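Local coordinates for dTDP-4-dehydrorhamnose Reductase (Yersinia enterocolitica, PDB 5U9C), which probably catalyses the NADPH-dependent reduction of dTDP-4-dehydrorhamnose to dTDP-L-rhamnose, the last step in making this activated sugar, at residues L102-G114 and P124-E138. Residues are numbered along the deposited sequence; the frame is centred on the assembly and turned at random. Where two conformers were deposited one is given.
Sequences LYLSSSNVFGGEG and PLPMNYYGRSKLIGE
Two bends in K134, at chi2 and chi3 (both -61°), fold its chain back so that NZ meets the backbone of L104 and the hydroxyl end of Y103. NZ donates to L104 O at 2.9 Å, in the carbonyl plane with a C=O...N angle of 160°, and water 1 links it to Y103 OH. K134 CG, anti to the carbonyl carbon (chi1 -65°), lies 3.5 Å above one face of the Y130 ring, offset toward its rim. Y130, with CG anti to the backbone N, brings its ring edge to S106, CE2 lying 3.7 Å from S106 OG, which sits near the ring plane and accepts from N108 N in an ST turn. One turn past K134, E138 OE2 uses its anti lone pair for S105 OG, 2.6 Å away, while OE1 forms salt bridges with R153 and R142. V109 CG1 packs 3.9 Å from L135 CB, and G131, having no side chain, lets its CA come within 3.3 Å of N108 O. G112 N donates to L125 O at 2.9 Å, joining the two loops. Strand 100-106, helix 129-144 and the parallel neighbouring strand 149-154 form a beta-alpha-beta crossover of the Rossmann-type sheet. Y130 and K134 match the YxxxK signature of short-chain dehydrogenases and S106 probably their active-site Ser or Thr, consistent with a catalytic group as in relatives, its lysine held by the strand backbone and water 1.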
loop_
_atom_site.group_PDB
_atom_site.type_symbol
_atom_site.label_atom_id
_atom_site.label_comp_id
_atom_site.label_asym_id
_atom_site.label_seq_id
_atom_site.Cartn_x
_atom_site.Cartn_y
_atom_site.Cartn_z
ATOM N N LEU D 102 -32.440 6.461 -13.502
ATOM C CA LEU D 102 -31.523 5.374 -13.780
ATOM C C LEU D 102 -30.227 6.004 -14.232
ATOM O O LEU D 102 -30.223 6.814 -15.151
ATOM C CB LEU D 102 -32.088 4.424 -14.844
ATOM C CG LEU D 102 -31.178 3.323 -15.426
ATOM C CD1 LEU D 102 -30.408 2.566 -14.393
ATOM C CD2 LEU D 102 -31.988 2.338 -16.256
ATOM N N TYR D 103 -29.145 5.666 -13.551
ATOM C CA TYR D 103 -27.810 6.176 -13.875
ATOM C C TYR D 103 -26.928 5.011 -14.290
ATOM O O TYR D 103 -26.772 4.049 -13.545
ATOM C CB TYR D 103 -27.187 6.910 -12.665
ATOM C CG TYR D 103 -25.771 7.435 -12.864
ATOM C CD1 TYR D 103 -25.465 8.283 -13.925
ATOM C CD2 TYR D 103 -24.758 7.171 -11.937
ATOM C CE1 TYR D 103 -24.186 8.797 -14.101
ATOM C CE2 TYR D 103 -23.474 7.690 -12.102
ATOM C CZ TYR D 103 -23.204 8.508 -13.181
ATOM O OH TYR D 103 -21.962 9.048 -13.361
ATOM N N LEU D 104 -26.398 5.086 -15.503
ATOM C CA LEU D 104 -25.484 4.070 -15.999
ATOM C C LEU D 104 -24.081 4.408 -15.495
ATOM O O LEU D 104 -23.515 5.429 -15.865
ATOM C CB LEU D 104 -25.489 4.047 -17.520
ATOM C CG LEU D 104 -24.490 3.089 -18.188
ATOM C CD1 LEU D 104 -24.828 1.646 -17.831
ATOM C CD2 LEU D 104 -24.501 3.303 -19.689
ATOM N N SER D 105 -23.533 3.554 -14.639
ATOM C CA SER D 105 -22.173 3.762 -14.099
ATOM C C SER D 105 -21.218 2.711 -14.670
ATOM O O SER D 105 -21.564 2.014 -15.621
ATOM C CB SER D 105 -22.163 3.814 -12.561
ATOM O OG SER D 105 -20.893 4.294 -12.077
ATOM N N SER D 106 -20.041 2.573 -14.063
ATOM C CA SER D 106 -18.976 1.741 -14.620
ATOM C C SER D 106 -18.180 0.953 -13.601
ATOM O O SER D 106 -18.006 1.362 -12.455
ATOM C CB SER D 106 -17.995 2.687 -15.347
ATOM O OG SER D 106 -16.791 2.060 -15.758
ATOM N N SER D 107 -17.684 -0.185 -14.053
ATOM C CA SER D 107 -16.793 -1.006 -13.267
ATOM C C SER D 107 -15.517 -0.203 -12.905
ATOM O O SER D 107 -14.821 -0.570 -11.966
ATOM C CB SER D 107 -16.420 -2.273 -14.056
ATOM O OG SER D 107 -15.793 -1.964 -15.291
ATOM N N ASN D 108 -15.224 0.883 -13.646
ATOM C CA ASN D 108 -14.042 1.732 -13.368
ATOM C C ASN D 108 -14.092 2.484 -12.051
ATOM O O ASN D 108 -13.144 3.183 -11.730
ATOM C CB ASN D 108 -13.763 2.743 -14.492
ATOM C CG ASN D 108 -12.748 2.252 -15.482
ATOM O OD1 ASN D 108 -13.094 1.873 -16.602
ATOM N ND2 ASN D 108 -11.466 2.255 -15.074
ATOM N N VAL D 109 -15.186 2.376 -11.298
ATOM C CA VAL D 109 -15.200 2.954 -9.964
ATOM C C VAL D 109 -14.321 2.065 -9.060
ATOM O O VAL D 109 -13.956 2.460 -7.954
ATOM C CB VAL D 109 -16.611 3.135 -9.365
ATOM C CG1 VAL D 109 -17.453 4.054 -10.242
ATOM C CG2 VAL D 109 -17.308 1.797 -9.118
ATOM N N PHE D 110 -14.005 0.861 -9.534
ATOM C CA PHE D 110 -13.129 -0.046 -8.808
ATOM C C PHE D 110 -11.750 -0.135 -9.478
ATOM O O PHE D 110 -11.571 0.280 -10.639
ATOM C CB PHE D 110 -13.719 -1.456 -8.767
ATOM C CG PHE D 110 -15.030 -1.548 -8.059
ATOM C CD1 PHE D 110 -15.086 -1.465 -6.666
ATOM C CD2 PHE D 110 -16.198 -1.752 -8.763
ATOM C CE1 PHE D 110 -16.293 -1.565 -5.995
ATOM C CE2 PHE D 110 -17.415 -1.853 -8.101
ATOM C CZ PHE D 110 -17.463 -1.764 -6.719
ATOM N N GLY D 111 -10.794 -0.694 -8.747
ATOM C CA GLY D 111 -9.481 -0.968 -9.292
ATOM C C GLY D 111 -8.312 -0.689 -8.396
ATOM O O GLY D 111 -7.325 -1.405 -8.445
ATOM N N GLY D 112 -8.424 0.345 -7.563
ATOM C CA GLY D 112 -7.338 0.729 -6.696
ATOM C C GLY D 112 -6.971 -0.355 -5.712
ATOM O O GLY D 112 -5.817 -0.466 -5.312
ATOM N N GLU D 113 -7.932 -1.184 -5.340
ATOM C CA GLU D 113 -7.628 -2.254 -4.389
ATOM C C GLU D 113 -6.763 -3.360 -4.966
ATOM O O GLU D 113 -6.070 -4.039 -4.218
ATOM C CB GLU D 113 -8.907 -2.838 -3.797
ATOM C CG GLU D 113 -8.650 -3.947 -2.795
ATOM C CD GLU D 113 -9.900 -4.392 -2.067
ATOM O OE1 GLU D 113 -10.958 -3.720 -2.179
ATOM O OE2 GLU D 113 -9.808 -5.445 -1.397
ATOM N N GLY D 114 -6.845 -3.599 -6.278
ATOM C CA GLY D 114 -6.015 -4.615 -6.902
ATOM C C GLY D 114 -6.495 -6.052 -6.871
ATOM O O GLY D 114 -5.737 -6.972 -7.248
ATOM N N PRO D 124 -16.099 1.292 -3.577
ATOM C CA PRO D 124 -15.373 1.838 -4.729
ATOM C C PRO D 124 -14.087 2.605 -4.393
ATOM O O PRO D 124 -14.060 3.386 -3.460
ATOM C CB PRO D 124 -16.400 2.764 -5.388
ATOM C CG PRO D 124 -17.721 2.227 -4.978
ATOM C CD PRO D 124 -17.516 1.731 -3.572
ATOM N N LEU D 125 -13.035 2.327 -5.145
ATOM C CA LEU D 125 -11.741 2.997 -4.977
ATOM C C LEU D 125 -11.184 3.080 -6.389
ATOM O O LEU D 125 -10.543 2.122 -6.857
ATOM C CB LEU D 125 -10.827 2.209 -4.046
ATOM C CG LEU D 125 -9.402 2.748 -3.867
ATOM C CD1 LEU D 125 -9.418 4.202 -3.420
ATOM C CD2 LEU D 125 -8.621 1.877 -2.889
ATOM N N PRO D 126 -11.460 4.191 -7.102
ATOM C CA PRO D 126 -10.992 4.277 -8.494
ATOM C C PRO D 126 -9.467 4.428 -8.670
ATOM O O PRO D 126 -8.738 4.670 -7.710
ATOM C CB PRO D 126 -11.746 5.496 -9.054
ATOM C CG PRO D 126 -12.885 5.716 -8.121
ATOM C CD PRO D 126 -12.383 5.289 -6.773
HETATM N N MSE D 127 -9.033 4.233 -9.902
HETATM C CA MSE D 127 -7.622 4.294 -10.318
HETATM C C MSE D 127 -7.335 5.436 -11.248
HETATM O O MSE D 127 -6.185 5.709 -11.540
HETATM C CB MSE D 127 -7.422 2.998 -11.106
HETATM C CG MSE D 127 -5.981 2.591 -11.404
HETATM SE SE MSE D 127 -5.469 1.201 -10.120
HETATM C CE MSE D 127 -3.574 1.195 -10.655
ATOM N N ASN D 128 -8.370 6.131 -11.703
ATOM C CA ASN D 128 -8.195 7.205 -12.689
ATOM C C ASN D 128 -9.303 8.255 -12.625
ATOM O O ASN D 128 -10.294 8.084 -11.890
ATOM C CB ASN D 128 -8.061 6.582 -14.090
ATOM C CG ASN D 128 -9.134 5.534 -14.391
ATOM O OD1 ASN D 128 -10.324 5.714 -14.093
ATOM N ND2 ASN D 128 -8.719 4.446 -15.034
ATOM N N TYR D 129 -9.135 9.352 -13.366
ATOM C CA TYR D 129 -10.123 10.432 -13.322
ATOM C C TYR D 129 -11.491 10.071 -13.876
ATOM O O TYR D 129 -12.485 10.531 -13.354
ATOM C CB TYR D 129 -9.574 11.764 -13.877
ATOM C CG TYR D 129 -8.607 12.428 -12.901
ATOM C CD1 TYR D 129 -9.075 12.990 -11.705
ATOM C CD2 TYR D 129 -7.218 12.449 -13.143
ATOM C CE1 TYR D 129 -8.192 13.586 -10.809
ATOM C CE2 TYR D 129 -6.331 13.046 -12.247
ATOM C CZ TYR D 129 -6.819 13.613 -11.089
ATOM O OH TYR D 129 -5.952 14.162 -10.189
ATOM N N TYR D 130 -11.538 9.208 -14.893
ATOM C CA TYR D 130 -12.806 8.749 -15.422
ATOM C C TYR D 130 -13.592 8.066 -14.295
ATOM O O TYR D 130 -14.747 8.420 -14.021
ATOM C CB TYR D 130 -12.609 7.782 -16.596
ATOM C CG TYR D 130 -13.901 7.105 -16.990
ATOM C CD1 TYR D 130 -14.946 7.847 -17.543
ATOM C CD2 TYR D 130 -14.097 5.747 -16.773
ATOM C CE1 TYR D 130 -16.148 7.260 -17.865
ATOM C CE2 TYR D 130 -15.300 5.141 -17.126
ATOM C CZ TYR D 130 -16.319 5.906 -17.653
ATOM O OH TYR D 130 -17.513 5.338 -18.001
ATOM N N GLY D 131 -12.943 7.116 -13.629
ATOM C CA GLY D 131 -13.580 6.377 -12.526
ATOM C C GLY D 131 -14.034 7.283 -11.383
ATOM O O GLY D 131 -15.160 7.138 -10.866
ATOM N N ARG D 132 -13.181 8.243 -11.004
ATOM C CA ARG D 132 -13.534 9.199 -9.972
ATOM C C ARG D 132 -14.785 10.005 -10.364
ATOM O O ARG D 132 -15.671 10.221 -9.537
ATOM C CB ARG D 132 -12.378 10.161 -9.721
ATOM C CG ARG D 132 -11.165 9.515 -9.078
ATOM C CD ARG D 132 -9.954 10.429 -9.047
ATOM N NE ARG D 132 -8.806 9.696 -8.568
ATOM C CZ ARG D 132 -7.671 9.474 -9.214
ATOM N NH1 ARG D 132 -7.386 10.077 -10.360
ATOM N NH2 ARG D 132 -6.731 8.744 -8.617
ATOM N N SER D 133 -14.841 10.455 -11.626
ATOM C CA SER D 133 -15.972 11.262 -12.096
ATOM C C SER D 133 -17.286 10.489 -12.091
ATOM O O SER D 133 -18.334 11.032 -11.736
ATOM C CB SER D 133 -15.686 11.871 -13.477
ATOM O OG SER D 133 -15.687 10.899 -14.535
ATOM N N LYS D 134 -17.230 9.212 -12.461
ATOM C CA LYS D 134 -18.413 8.354 -12.434
ATOM C C LYS D 134 -18.873 8.087 -10.997
ATOM O O LYS D 134 -20.096 8.111 -10.701
ATOM C CB LYS D 134 -18.154 7.021 -13.151
ATOM C CG LYS D 134 -17.895 7.126 -14.661
ATOM C CD LYS D 134 -19.044 7.718 -15.480
ATOM C CE LYS D 134 -20.316 6.892 -15.396
ATOM N NZ LYS D 134 -21.384 7.380 -16.297
ATOM N N LEU D 135 -17.905 7.844 -10.110
ATOM C CA LEU D 135 -18.207 7.554 -8.705
ATOM C C LEU D 135 -18.841 8.737 -7.998
ATOM O O LEU D 135 -19.783 8.570 -7.247
ATOM C CB LEU D 135 -16.951 7.141 -7.951
ATOM C CG LEU D 135 -17.141 6.853 -6.458
ATOM C CD1 LEU D 135 -18.181 5.771 -6.235
ATOM C CD2 LEU D 135 -15.806 6.454 -5.832
ATOM N N ILE D 136 -18.311 9.936 -8.203
ATOM C CA ILE D 136 -18.911 11.083 -7.528
ATOM C C ILE D 136 -20.304 11.346 -8.168
ATOM O O ILE D 136 -21.238 11.778 -7.481
ATOM C CB ILE D 136 -17.974 12.314 -7.504
ATOM C CG1 ILE D 136 -18.543 13.430 -6.606
ATOM C CG2 ILE D 136 -17.701 12.829 -8.899
ATOM C CD1 ILE D 136 -18.559 13.115 -5.130
ATOM N N GLY D 137 -20.458 11.028 -9.462
ATOM C CA GLY D 137 -21.763 11.162 -10.119
ATOM C C GLY D 137 -22.739 10.217 -9.415
ATOM O O GLY D 137 -23.898 10.600 -9.138
ATOM N N GLU D 138 -22.285 9.001 -9.086
ATOM C CA GLU D 138 -23.144 8.051 -8.333
ATOM C C GLU D 138 -23.590 8.649 -7.003
ATOM O O GLU D 138 -24.764 8.549 -6.651
ATOM C CB GLU D 138 -22.465 6.716 -8.019
ATOM C CG GLU D 138 -22.071 5.819 -9.192
ATOM C CD GLU D 138 -21.555 4.460 -8.721
ATOM O OE1 GLU D 138 -21.648 4.164 -7.503
ATOM O OE2 GLU D 138 -21.078 3.671 -9.566
HETATM O O HOH W 1 -21.632 10.234 -15.947
HETATM O O HOH W 2 -10.560 3.852 -11.960
HETATM O O HOH W 3 -10.907 -1.003 -5.942
#